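Local coordinates for protein 5-carboxymethyl-2-hydroxymuconate semialdehyde dehydrogenase (Thermus thermophilus, PDB 2D4E) that probably oxidises 5-carboxymethyl-2-hydroxymuconate semialdehyde to the corresponding acid, with NAD as the hydride acceptor, at residues N301-T306 and G345-P350; I332-P337 and G389-P394; R355-V360 and G374-T379. All coordinates share one frame; numbering follows the deposited sequence.

From the N-terminal side, 301-306 opens interaction 1, which closes on 345-350 after strand 310-314 and helix 315-331. Before that closure 332-337, just past helix 315-331, starts interaction 2; its partner 389-394 comes only after 345-350, and the two loops therefore cross. Interaction 3 joins 355-360 of helix 350-365 to 374-379 beyond strand 369-372, a short loop that falls wholly within the span of interaction 2. The 389-394 segment binds the set together: Asn390 pairs with Leu347 of interaction 1, and Tyr391 and Leu393 with Ala377 and Glu375 of interaction 3. The result runs from the NAD pocket to the edge of the mixed sheet.

Interaction 1 (N301-T306 and G345-P350); sequences NGERCT and GPLIHP. With NAD (nicotinamide-adenine-dinucleotide), chain K.
Asn301 and Glu303 reach across to the backbone of 345-350 with their side-chain oxygens. Asn301 OD1 takes the N-H of Gly345 at 2.7 Å; the bond is straight at hydrogen (164°), yet the donor stands 54° above the amide's carbonyl plane, so it does not lie on a lone pair. Glu303 uses its carboxylate. OE2 accepts from the backbone N of Ile348 at 3.1 Å through its syn lone pair, the side facing OE1. A water lies 2.6 Å from Glu303 OE1 and 2.7 Å from Pro346 O, placed to donate to either, although it has more acceptors around it than protons; the carboxylate thus reaches Ile348 directly and Pro346 probably through the water. Leu347 lays its CD2 methyl against both residues, 3.4 Å from Glu303 OE2 and 3.7 Å from Asn301 O.

Outer partners position the two side chains. Asn301 ND2 donates to Gly115 O, which holds the amide's rotation and leaves OD1 for Gly345. The aliphatic part of Glu303 is extended beyond CG, its CG standing beside the backbone N (chi1 -55°), and the side chain also packs on His352, Gln116 and Trp172; the backbone O of Glu303 accepts from Asn173 ND2. At the far end of the loop, His349 caps the following helix through ND1 to Glu351 N and stacks with Trp200.

Two residues beyond Glu303, Cys305 lies in the NAD pocket with SG 3.2 Å from C4N of the nicotinamide, consistent with the place of the nucleophilic cysteine in aldehyde dehydrogenases. A buried carboxylate held by a peptide N-H, and probably by a water, would probably be favoured as the anion, and it ties the cysteine loop to the loop that enters helix 350-365.

Interaction 2 (I332-P337 and G389-P394); sequences IRVGHP and GNYLLP
Tyr391 stretches across to 332-337 and presents the CE2 edge of its ring to the backbone: Gly335 O sits near the ring plane, 3.2 Å from Tyr391 CE2. Further along the same ring, the hydroxyl reaches the next two residues, with Tyr391 OH 3.5 Å from His336 CA and 3.7 Å from Pro337 CD. Nearer its base, CD2 meets Val334 CG1 at 3.9 Å, the two side chains lying alongside and pointing opposite ways. Val334 divides its branches between two neighbours. With CG1 anti to the backbone N (chi1 -179°) and turned to Tyr391, the other methyl, CG2, is left to touch Pro394 CD at 3.8 Å.

The touching parts run roughly antiparallel, their end-to-end directions 151° apart, but the closest CA pairs are still 7.4 Å apart, and side chains fill the gap without backbone pairing. In the aldehyde dehydrogenase fold, this joins the chain leaving helix 315-331 to the chain entering strand 395-398 of the mixed sheet.

Ile332 meets Pro394 obliquely, with CG2 and CD1 both 3.9 Å from Pro394 CG, so two separate branches bear on one ring carbon. Phe298 of helix 286-298 packs against both residues, and Gly514 of a second subunit also reaches Ile332. The polar partner of the His336 imidazole is outside the contact: ND1 is hydrogen-bonded to Leu338 N.

Interaction 3 (R355-V360 and G374-T379); sequences RVLGYV and GERAKT
Val360 meets Gly374 at the close end of this contact. Its CG1 methyl lies 3.6 Å from Gly374 O and 3.7 Å from Gly374 CA, and it reaches there because CG1 is anti to the backbone N (chi1 173°), leaving the helix in the direction of the loop. The positive phi of Gly374 (81°) suits glycine, and having no side chain it meets the valine with backbone atoms alone. Both residues are buried, and the approach is of a methyl to a peptide group, with no polar bond between the two segments.

One helical turn back, Leu357 touches more loosely. Its CD2 is 4.1 Å from Glu375 CA and 4.3 Å from Gly374 O, whereas CD1 comes only to 4.4 Å from Arg376 CG. CD2 thus lies over the backbone of Gly374 and Glu375, and CD1 near the side chain of Arg376. Beyond this point the contact gives way to solvent: the carboxylate chain of Glu375 starts away from the helix, Glu375 and Arg376 are both exposed, and Arg376 NH1 makes a weak hydrogen bond to Gly389 O. The whole interface buries 157 Å², counted over both sides.

Helix 350-365 runs into strand 369-372, an outermost strand of the mixed sheet, and 374-379 is the chain just past that strand. The loop is also held by backbone bonds of Glu375 to Leu393 and of Ala377 to Tyr391, while Leu392 packs on Val356 and Leu357. Helix 350-365 accordingly rests on the loop that links strands 369-372 and 395-398, which pair antiparallel at the sheet edge.

Interaction 1 (N301-T306 and G345-P350)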
loop_
_atom_site.group_PDB
_atom_site.type_symbol
_atom_site.label_atom_id
_atom_site.label_comp_id
_atom_site.label_asym_id
_atom_site.label_seq_id
_atom_site.Cartn_x
_atom_site.Cartn_y
_atom_site.Cartn_z
ATOM N N ASN C 301 -35.015 16.747 -2.746
ATOM C CA ASN C 301 -35.979 17.379 -1.844
ATOM C C ASN C 301 -35.343 17.843 -0.544
ATOM O O ASN C 301 -36.010 17.896 0.483
ATOM C CB ASN C 301 -37.138 16.425 -1.503
ATOM C CG ASN C 301 -37.844 15.887 -2.735
ATOM O OD1 ASN C 301 -37.717 16.439 -3.828
ATOM N ND2 ASN C 301 -38.603 14.808 -2.559
ATOM N N GLY C 302 -34.057 18.181 -0.585
ATOM C CA GLY C 302 -33.379 18.636 0.619
ATOM C C GLY C 302 -33.129 17.542 1.648
ATOM O O GLY C 302 -32.581 17.802 2.716
ATOM N N GLU C 303 -33.517 16.313 1.327
ATOM C CA GLU C 303 -33.336 15.192 2.245
ATOM C C GLU C 303 -32.083 14.375 1.906
ATOM O O GLU C 303 -32.130 13.157 1.736
ATOM C CB GLU C 303 -34.595 14.322 2.220
ATOM C CG GLU C 303 -35.851 15.132 2.525
ATOM C CD GLU C 303 -37.141 14.379 2.247
ATOM O OE1 GLU C 303 -37.288 13.819 1.140
ATOM O OE2 GLU C 303 -38.015 14.362 3.131
ATOM N N ARG C 304 -30.960 15.079 1.814
ATOM C CA ARG C 304 -29.672 14.476 1.500
ATOM C C ARG C 304 -28.715 14.769 2.654
ATOM O O ARG C 304 -28.592 15.913 3.096
ATOM C CB ARG C 304 -29.136 15.068 0.196
ATOM C CG ARG C 304 -27.813 14.483 -0.257
ATOM C CD ARG C 304 -27.948 13.755 -1.579
ATOM N NE ARG C 304 -28.150 14.657 -2.712
ATOM C CZ ARG C 304 -28.427 14.240 -3.945
ATOM N NH1 ARG C 304 -28.537 12.940 -4.192
ATOM N NH2 ARG C 304 -28.604 15.113 -4.926
ATOM N N CYS C 305 -28.044 13.734 3.148
ATOM C CA CYS C 305 -27.125 13.895 4.268
ATOM C C CYS C 305 -25.964 14.829 3.983
ATOM O O CYS C 305 -25.493 15.526 4.878
ATOM C CB CYS C 305 -26.567 12.538 4.694
ATOM S SG CYS C 305 -25.550 11.694 3.445
ATOM N N THR C 306 -25.499 14.829 2.739
ATOM C CA THR C 306 -24.372 15.659 2.328
ATOM C C THR C 306 -24.807 17.030 1.809
ATOM O O THR C 306 -24.011 17.761 1.215
ATOM C CB THR C 306 -23.582 14.970 1.212
ATOM O OG1 THR C 306 -24.468 14.693 0.118
ATOM C CG2 THR C 306 -22.972 13.656 1.715
ATOM N N GLY C 345 -39.981 17.492 -4.859
ATOM C CA GLY C 345 -41.186 16.771 -4.500
ATOM C C GLY C 345 -41.541 16.964 -3.038
ATOM O O GLY C 345 -41.036 17.882 -2.393
ATOM N N PRO C 346 -42.412 16.107 -2.487
ATOM C CA PRO C 346 -42.841 16.187 -1.093
ATOM C C PRO C 346 -41.888 15.493 -0.125
ATOM O O PRO C 346 -41.121 14.610 -0.516
ATOM C CB PRO C 346 -44.193 15.505 -1.124
ATOM C CG PRO C 346 -43.934 14.374 -2.079
ATOM C CD PRO C 346 -43.132 15.030 -3.194
ATOM N N LEU C 347 -41.950 15.901 1.138
ATOM C CA LEU C 347 -41.123 15.304 2.166
ATOM C C LEU C 347 -41.718 13.946 2.511
ATOM O O LEU C 347 -42.891 13.674 2.230
ATOM C CB LEU C 347 -41.054 16.212 3.398
ATOM C CG LEU C 347 -40.494 17.602 3.082
ATOM C CD1 LEU C 347 -40.293 18.386 4.362
ATOM C CD2 LEU C 347 -39.163 17.459 2.337
ATOM N N ILE C 348 -40.896 13.105 3.122
ATOM C CA ILE C 348 -41.257 11.738 3.464
ATOM C C ILE C 348 -42.533 11.455 4.253
ATOM O O ILE C 348 -43.274 10.526 3.924
ATOM C CB ILE C 348 -40.082 11.057 4.211
ATOM C CG1 ILE C 348 -40.358 9.562 4.380
ATOM C CG2 ILE C 348 -39.859 11.730 5.556
ATOM C CD1 ILE C 348 -40.454 8.809 3.056
ATOM N N HIS C 349 -42.806 12.250 5.278
ATOM C CA HIS C 349 -43.954 11.982 6.130
ATOM C C HIS C 349 -44.445 13.281 6.759
ATOM O O HIS C 349 -43.663 14.213 6.950
ATOM C CB HIS C 349 -43.483 10.988 7.208
ATOM C CG HIS C 349 -44.577 10.385 8.027
ATOM N ND1 HIS C 349 -45.195 11.058 9.061
ATOM C CD2 HIS C 349 -45.136 9.151 7.992
ATOM C CE1 HIS C 349 -46.085 10.262 9.628
ATOM N NE2 HIS C 349 -46.069 9.100 8.999
ATOM N N PRO C 350 -45.751 13.372 7.069
ATOM C CA PRO C 350 -46.253 14.607 7.682
ATOM C C PRO C 350 -45.526 14.953 8.977
ATOM O O PRO C 350 -45.354 16.121 9.306
ATOM C CB PRO C 350 -47.749 14.322 7.893
ATOM C CG PRO C 350 -47.855 12.819 7.847
ATOM C CD PRO C 350 -46.859 12.447 6.777
HETATM P PA NAD K . -33.178 7.330 12.000
HETATM O O1A NAD K . -34.236 7.445 12.997
HETATM O O2A NAD K . -31.839 7.288 12.614
HETATM O O5B NAD K . -33.295 6.006 11.069
HETATM C C5B NAD K . -32.177 5.146 10.670
HETATM C C4B NAD K . -32.512 3.727 11.074
HETATM O O4B NAD K . -32.423 3.735 12.516
HETATM C C3B NAD K . -33.973 3.288 10.774
HETATM O O3B NAD K . -33.990 2.062 10.014
HETATM C C2B NAD K . -34.582 3.166 12.181
HETATM O O2B NAD K . -35.619 2.164 12.268
HETATM C C1B NAD K . -33.358 2.853 13.019
HETATM N N9A NAD K . -33.553 3.164 14.423
HETATM C C8A NAD K . -34.189 4.246 15.006
HETATM N N7A NAD K . -34.187 4.213 16.359
HETATM C C5A NAD K . -33.499 3.032 16.636
HETATM C C6A NAD K . -33.144 2.397 17.885
HETATM N N6A NAD K . -33.463 2.905 19.078
HETATM N N1A NAD K . -32.443 1.203 17.794
HETATM C C2A NAD K . -32.117 0.678 16.547
HETATM N N3A NAD K . -32.401 1.186 15.356
HETATM C C4A NAD K . -33.095 2.369 15.456
HETATM O O3 NAD K . -33.336 8.499 11.039
HETATM P PN NAD K . -33.642 8.759 9.505
HETATM O O1N NAD K . -34.782 9.698 9.483
HETATM O O2N NAD K . -33.843 7.469 8.824
HETATM O O5D NAD K . -32.307 9.514 9.282
HETATM C C5D NAD K . -32.002 10.458 8.285
HETATM C C4D NAD K . -30.620 10.751 8.778
HETATM O O4D NAD K . -29.640 9.846 8.221
HETATM C C3D NAD K . -30.122 12.180 8.619
HETATM O O3D NAD K . -29.584 12.724 9.841
HETATM C C2D NAD K . -29.095 12.009 7.501
HETATM O O2D NAD K . -28.105 13.058 7.552
HETATM C C1D NAD K . -28.565 10.622 7.786
HETATM N N1N NAD K . -27.912 9.995 6.624
HETATM C C2N NAD K . -26.531 9.955 6.740
HETATM C C3N NAD K . -25.842 9.392 5.676
HETATM C C7N NAD K . -24.323 9.307 5.666
HETATM O O7N NAD K . -23.778 8.797 4.704
HETATM N N7N NAD K . -23.613 9.796 6.698
HETATM C C4N NAD K . -26.545 8.873 4.493
HETATM C C5N NAD K . -27.965 8.983 4.519
HETATM C C6N NAD K . -28.710 9.524 5.531
HETATM O O HOH W 1 -39.554 12.692 0.477
#

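Interaction 2 (I332-P337 and G389-P394)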
loop_
_atom_site.group_PDB
_atom_site.type_symbol
_atom_site.label_atom_id
_atom_site.label_comp_id
_atom_site.label_asym_id
_atom_site.label_seq_id
_atom_site.Cartn_x
_atom_site.Cartn_y
_atom_site.Cartn_z
ATOM N N ILE C 332 -37.549 27.198 -8.612
ATOM C CA ILE C 332 -37.628 25.741 -8.507
ATOM C C ILE C 332 -39.069 25.235 -8.658
ATOM O O ILE C 332 -39.965 25.679 -7.943
ATOM C CB ILE C 332 -37.058 25.250 -7.148
ATOM C CG1 ILE C 332 -35.554 25.541 -7.085
ATOM C CG2 ILE C 332 -37.328 23.765 -6.968
ATOM C CD1 ILE C 332 -34.915 25.246 -5.751
ATOM N N ARG C 333 -39.281 24.308 -9.593
ATOM C CA ARG C 333 -40.607 23.745 -9.832
ATOM C C ARG C 333 -40.946 22.661 -8.805
ATOM O O ARG C 333 -40.257 21.638 -8.707
ATOM C CB ARG C 333 -40.693 23.161 -11.251
ATOM C CG ARG C 333 -40.560 24.202 -12.374
ATOM C CD ARG C 333 -40.799 23.585 -13.748
ATOM N NE ARG C 333 -39.783 22.598 -14.100
ATOM C CZ ARG C 333 -38.561 22.897 -14.540
ATOM N NH1 ARG C 333 -38.200 24.162 -14.712
ATOM N NH2 ARG C 333 -37.703 21.926 -14.827
ATOM N N VAL C 334 -42.013 22.899 -8.046
ATOM C CA VAL C 334 -42.467 21.971 -7.016
ATOM C C VAL C 334 -43.675 21.208 -7.546
ATOM O O VAL C 334 -44.624 21.806 -8.056
ATOM C CB VAL C 334 -42.861 22.735 -5.724
ATOM C CG1 VAL C 334 -43.314 21.762 -4.642
ATOM C CG2 VAL C 334 -41.672 23.563 -5.233
ATOM N N GLY C 335 -43.636 19.885 -7.440
ATOM C CA GLY C 335 -44.741 19.090 -7.939
ATOM C C GLY C 335 -44.643 17.611 -7.626
ATOM O O GLY C 335 -43.800 17.181 -6.840
ATOM N N HIS C 336 -45.511 16.834 -8.263
ATOM C CA HIS C 336 -45.577 15.396 -8.061
ATOM C C HIS C 336 -44.318 14.657 -8.522
ATOM O O HIS C 336 -43.722 14.990 -9.548
ATOM C CB HIS C 336 -46.813 14.843 -8.782
ATOM C CG HIS C 336 -47.174 13.449 -8.377
ATOM N ND1 HIS C 336 -46.410 12.353 -8.717
ATOM C CD2 HIS C 336 -48.199 12.976 -7.629
ATOM C CE1 HIS C 336 -46.950 11.265 -8.197
ATOM N NE2 HIS C 336 -48.035 11.616 -7.531
ATOM N N PRO C 337 -43.899 13.635 -7.759
ATOM C CA PRO C 337 -42.706 12.842 -8.080
ATOM C C PRO C 337 -42.746 12.204 -9.468
ATOM O O PRO C 337 -41.708 12.039 -10.104
ATOM C CB PRO C 337 -42.680 11.787 -6.969
ATOM C CG PRO C 337 -43.314 12.492 -5.818
ATOM C CD PRO C 337 -44.485 13.196 -6.481
ATOM N N GLY C 389 -50.329 16.439 0.107
ATOM C CA GLY C 389 -48.995 15.878 0.254
ATOM C C GLY C 389 -48.149 16.662 1.240
ATOM O O GLY C 389 -48.594 17.675 1.775
ATOM N N ASN C 390 -46.929 16.201 1.486
ATOM C CA ASN C 390 -46.036 16.878 2.423
ATOM C C ASN C 390 -45.062 17.808 1.694
ATOM O O ASN C 390 -43.848 17.695 1.855
ATOM C CB ASN C 390 -45.260 15.834 3.214
ATOM C CG ASN C 390 -46.158 14.762 3.780
ATOM O OD1 ASN C 390 -47.089 15.056 4.523
ATOM N ND2 ASN C 390 -45.886 13.508 3.430
ATOM N N TYR C 391 -45.601 18.735 0.906
ATOM C CA TYR C 391 -44.775 19.657 0.137
ATOM C C TYR C 391 -44.344 20.923 0.869
ATOM O O TYR C 391 -45.166 21.651 1.435
ATOM C CB TYR C 391 -45.492 20.059 -1.155
ATOM C CG TYR C 391 -45.784 18.910 -2.100
ATOM C CD1 TYR C 391 -46.953 18.147 -1.975
ATOM C CD2 TYR C 391 -44.898 18.589 -3.124
ATOM C CE1 TYR C 391 -47.227 17.092 -2.854
ATOM C CE2 TYR C 391 -45.162 17.542 -4.005
ATOM C CZ TYR C 391 -46.322 16.798 -3.868
ATOM O OH TYR C 391 -46.558 15.754 -4.739
ATOM N N LEU C 392 -43.042 21.181 0.841
ATOM C CA LEU C 392 -42.487 22.368 1.470
ATOM C C LEU C 392 -41.811 23.190 0.385
ATOM O O LEU C 392 -41.134 22.644 -0.488
ATOM C CB LEU C 392 -41.451 22.002 2.536
ATOM C CG LEU C 392 -40.871 23.235 3.249
ATOM C CD1 LEU C 392 -41.930 23.825 4.183
ATOM C CD2 LEU C 392 -39.624 22.861 4.029
ATOM N N LEU C 393 -42.006 24.500 0.429
ATOM C CA LEU C 393 -41.385 25.377 -0.549
ATOM C C LEU C 393 -39.888 25.488 -0.262
ATOM O O LEU C 393 -39.468 25.531 0.900
ATOM C CB LEU C 393 -42.012 26.769 -0.491
ATOM C CG LEU C 393 -43.457 26.971 -0.940
ATOM C CD1 LEU C 393 -43.911 28.365 -0.527
ATOM C CD2 LEU C 393 -43.562 26.795 -2.452
ATOM N N PRO C 394 -39.058 25.497 -1.318
ATOM C CA PRO C 394 -37.620 25.625 -1.075
ATOM C C PRO C 394 -37.479 26.897 -0.230
ATOM O O PRO C 394 -38.068 27.932 -0.550
ATOM C CB PRO C 394 -37.064 25.763 -2.483
ATOM C CG PRO C 394 -37.939 24.803 -3.250
ATOM C CD PRO C 394 -39.326 25.127 -2.725
#

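Interaction 3 (R355-V360 and G374-T379)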
loop_
_atom_site.group_PDB
_atom_site.type_symbol
_atom_site.label_atom_id
_atom_site.label_comp_id
_atom_site.label_asym_id
_atom_site.label_seq_id
_atom_site.Cartn_x
_atom_site.Cartn_y
_atom_site.Cartn_z
ATOM N N ARG C 355 -41.640 18.613 11.648
ATOM C CA ARG C 355 -40.336 18.838 12.258
ATOM C C ARG C 355 -39.560 19.909 11.506
ATOM O O ARG C 355 -38.976 20.805 12.116
ATOM C CB ARG C 355 -39.497 17.552 12.305
ATOM C CG ARG C 355 -38.655 17.474 13.582
ATOM C CD ARG C 355 -37.179 17.132 13.381
ATOM N NE ARG C 355 -36.964 15.735 13.029
ATOM C CZ ARG C 355 -35.877 15.035 13.350
ATOM N NH1 ARG C 355 -34.898 15.595 14.045
ATOM N NH2 ARG C 355 -35.765 13.775 12.958
ATOM N N VAL C 356 -39.546 19.812 10.181
ATOM C CA VAL C 356 -38.837 20.788 9.361
ATOM C C VAL C 356 -39.462 22.172 9.548
ATOM O O VAL C 356 -38.748 23.160 9.710
ATOM C CB VAL C 356 -38.874 20.395 7.860
ATOM C CG1 VAL C 356 -38.240 21.489 7.013
ATOM C CG2 VAL C 356 -38.125 19.083 7.648
ATOM N N LEU C 357 -40.792 22.241 9.530
ATOM C CA LEU C 357 -41.480 23.516 9.722
ATOM C C LEU C 357 -41.189 24.054 11.113
ATOM O O LEU C 357 -41.200 25.260 11.335
ATOM C CB LEU C 357 -42.988 23.355 9.540
ATOM C CG LEU C 357 -43.480 23.376 8.089
ATOM C CD1 LEU C 357 -44.971 23.072 8.042
ATOM C CD2 LEU C 357 -43.186 24.745 7.477
ATOM N N GLY C 358 -40.932 23.149 12.048
ATOM C CA GLY C 358 -40.618 23.564 13.398
ATOM C C GLY C 358 -39.312 24.329 13.414
ATOM O O GLY C 358 -39.157 25.297 14.168
ATOM N N TYR C 359 -38.359 23.888 12.589
ATOM C CA TYR C 359 -37.068 24.554 12.502
ATOM C C TYR C 359 -37.238 25.883 11.773
ATOM O O TYR C 359 -36.607 26.875 12.121
ATOM C CB TYR C 359 -36.052 23.672 11.776
ATOM C CG TYR C 359 -35.382 22.650 12.675
ATOM C CD1 TYR C 359 -35.584 21.285 12.487
ATOM C CD2 TYR C 359 -34.533 23.054 13.706
ATOM C CE1 TYR C 359 -34.956 20.345 13.300
ATOM C CE2 TYR C 359 -33.900 22.121 14.527
ATOM C CZ TYR C 359 -34.115 20.772 14.317
ATOM O OH TYR C 359 -33.484 19.845 15.118
ATOM N N VAL C 360 -38.097 25.905 10.760
ATOM C CA VAL C 360 -38.337 27.146 10.045
ATOM C C VAL C 360 -38.849 28.166 11.069
ATOM O O VAL C 360 -38.404 29.316 11.097
ATOM C CB VAL C 360 -39.381 26.961 8.921
ATOM C CG1 VAL C 360 -39.746 28.311 8.312
ATOM C CG2 VAL C 360 -38.820 26.041 7.846
ATOM N N GLY C 374 -40.410 29.020 3.421
ATOM C CA GLY C 374 -40.769 29.059 4.829
ATOM C C GLY C 374 -42.164 28.573 5.172
ATOM O O GLY C 374 -42.671 28.853 6.257
ATOM N N GLU C 375 -42.793 27.843 4.258
ATOM C CA GLU C 375 -44.138 27.329 4.507
ATOM C C GLU C 375 -44.501 26.282 3.457
ATOM O O GLU C 375 -43.794 26.122 2.463
ATOM C CB GLU C 375 -45.151 28.477 4.461
ATOM C CG GLU C 375 -45.297 29.109 3.084
ATOM C CD GLU C 375 -46.227 30.314 3.076
ATOM O OE1 GLU C 375 -47.308 30.253 3.703
ATOM O OE2 GLU C 375 -45.885 31.321 2.427
ATOM N N ARG C 376 -45.602 25.573 3.686
ATOM C CA ARG C 376 -46.068 24.553 2.759
ATOM C C ARG C 376 -46.266 25.111 1.363
ATOM O O ARG C 376 -46.580 26.289 1.187
ATOM C CB ARG C 376 -47.416 23.993 3.201
ATOM C CG ARG C 376 -47.393 22.984 4.311
ATOM C CD ARG C 376 -48.827 22.689 4.704
ATOM N NE ARG C 376 -48.942 21.583 5.645
ATOM C CZ ARG C 376 -49.078 20.312 5.290
ATOM N NH1 ARG C 376 -49.115 19.971 4.006
ATOM N NH2 ARG C 376 -49.187 19.383 6.228
ATOM N N ALA C 377 -46.091 24.248 0.371
ATOM C CA ALA C 377 -46.313 24.635 -1.013
ATOM C C ALA C 377 -47.803 24.360 -1.201
ATOM O O ALA C 377 -48.261 23.246 -0.955
ATOM C CB ALA C 377 -45.488 23.759 -1.946
ATOM N N LYS C 378 -48.558 25.372 -1.614
ATOM C CA LYS C 378 -49.998 25.212 -1.800
ATOM C C LYS C 378 -50.342 24.658 -3.176
ATOM O O LYS C 378 -51.181 23.764 -3.310
ATOM C CB LYS C 378 -50.712 26.561 -1.642
ATOM C CG LYS C 378 -50.532 27.254 -0.302
ATOM C CD LYS C 378 -51.159 28.649 -0.357
ATOM C CE LYS C 378 -51.076 29.381 0.977
ATOM N NZ LYS C 378 -51.917 28.741 2.033
ATOM N N THR C 379 -49.679 25.208 -4.188
ATOM C CA THR C 379 -49.919 24.849 -5.575
ATOM C C THR C 379 -48.667 24.349 -6.289
ATOM O O THR C 379 -47.574 24.876 -6.084
ATOM C CB THR C 379 -50.441 26.071 -6.340
ATOM O OG1 THR C 379 -51.437 26.729 -5.551
ATOM C CG2 THR C 379 -51.042 25.656 -7.659
#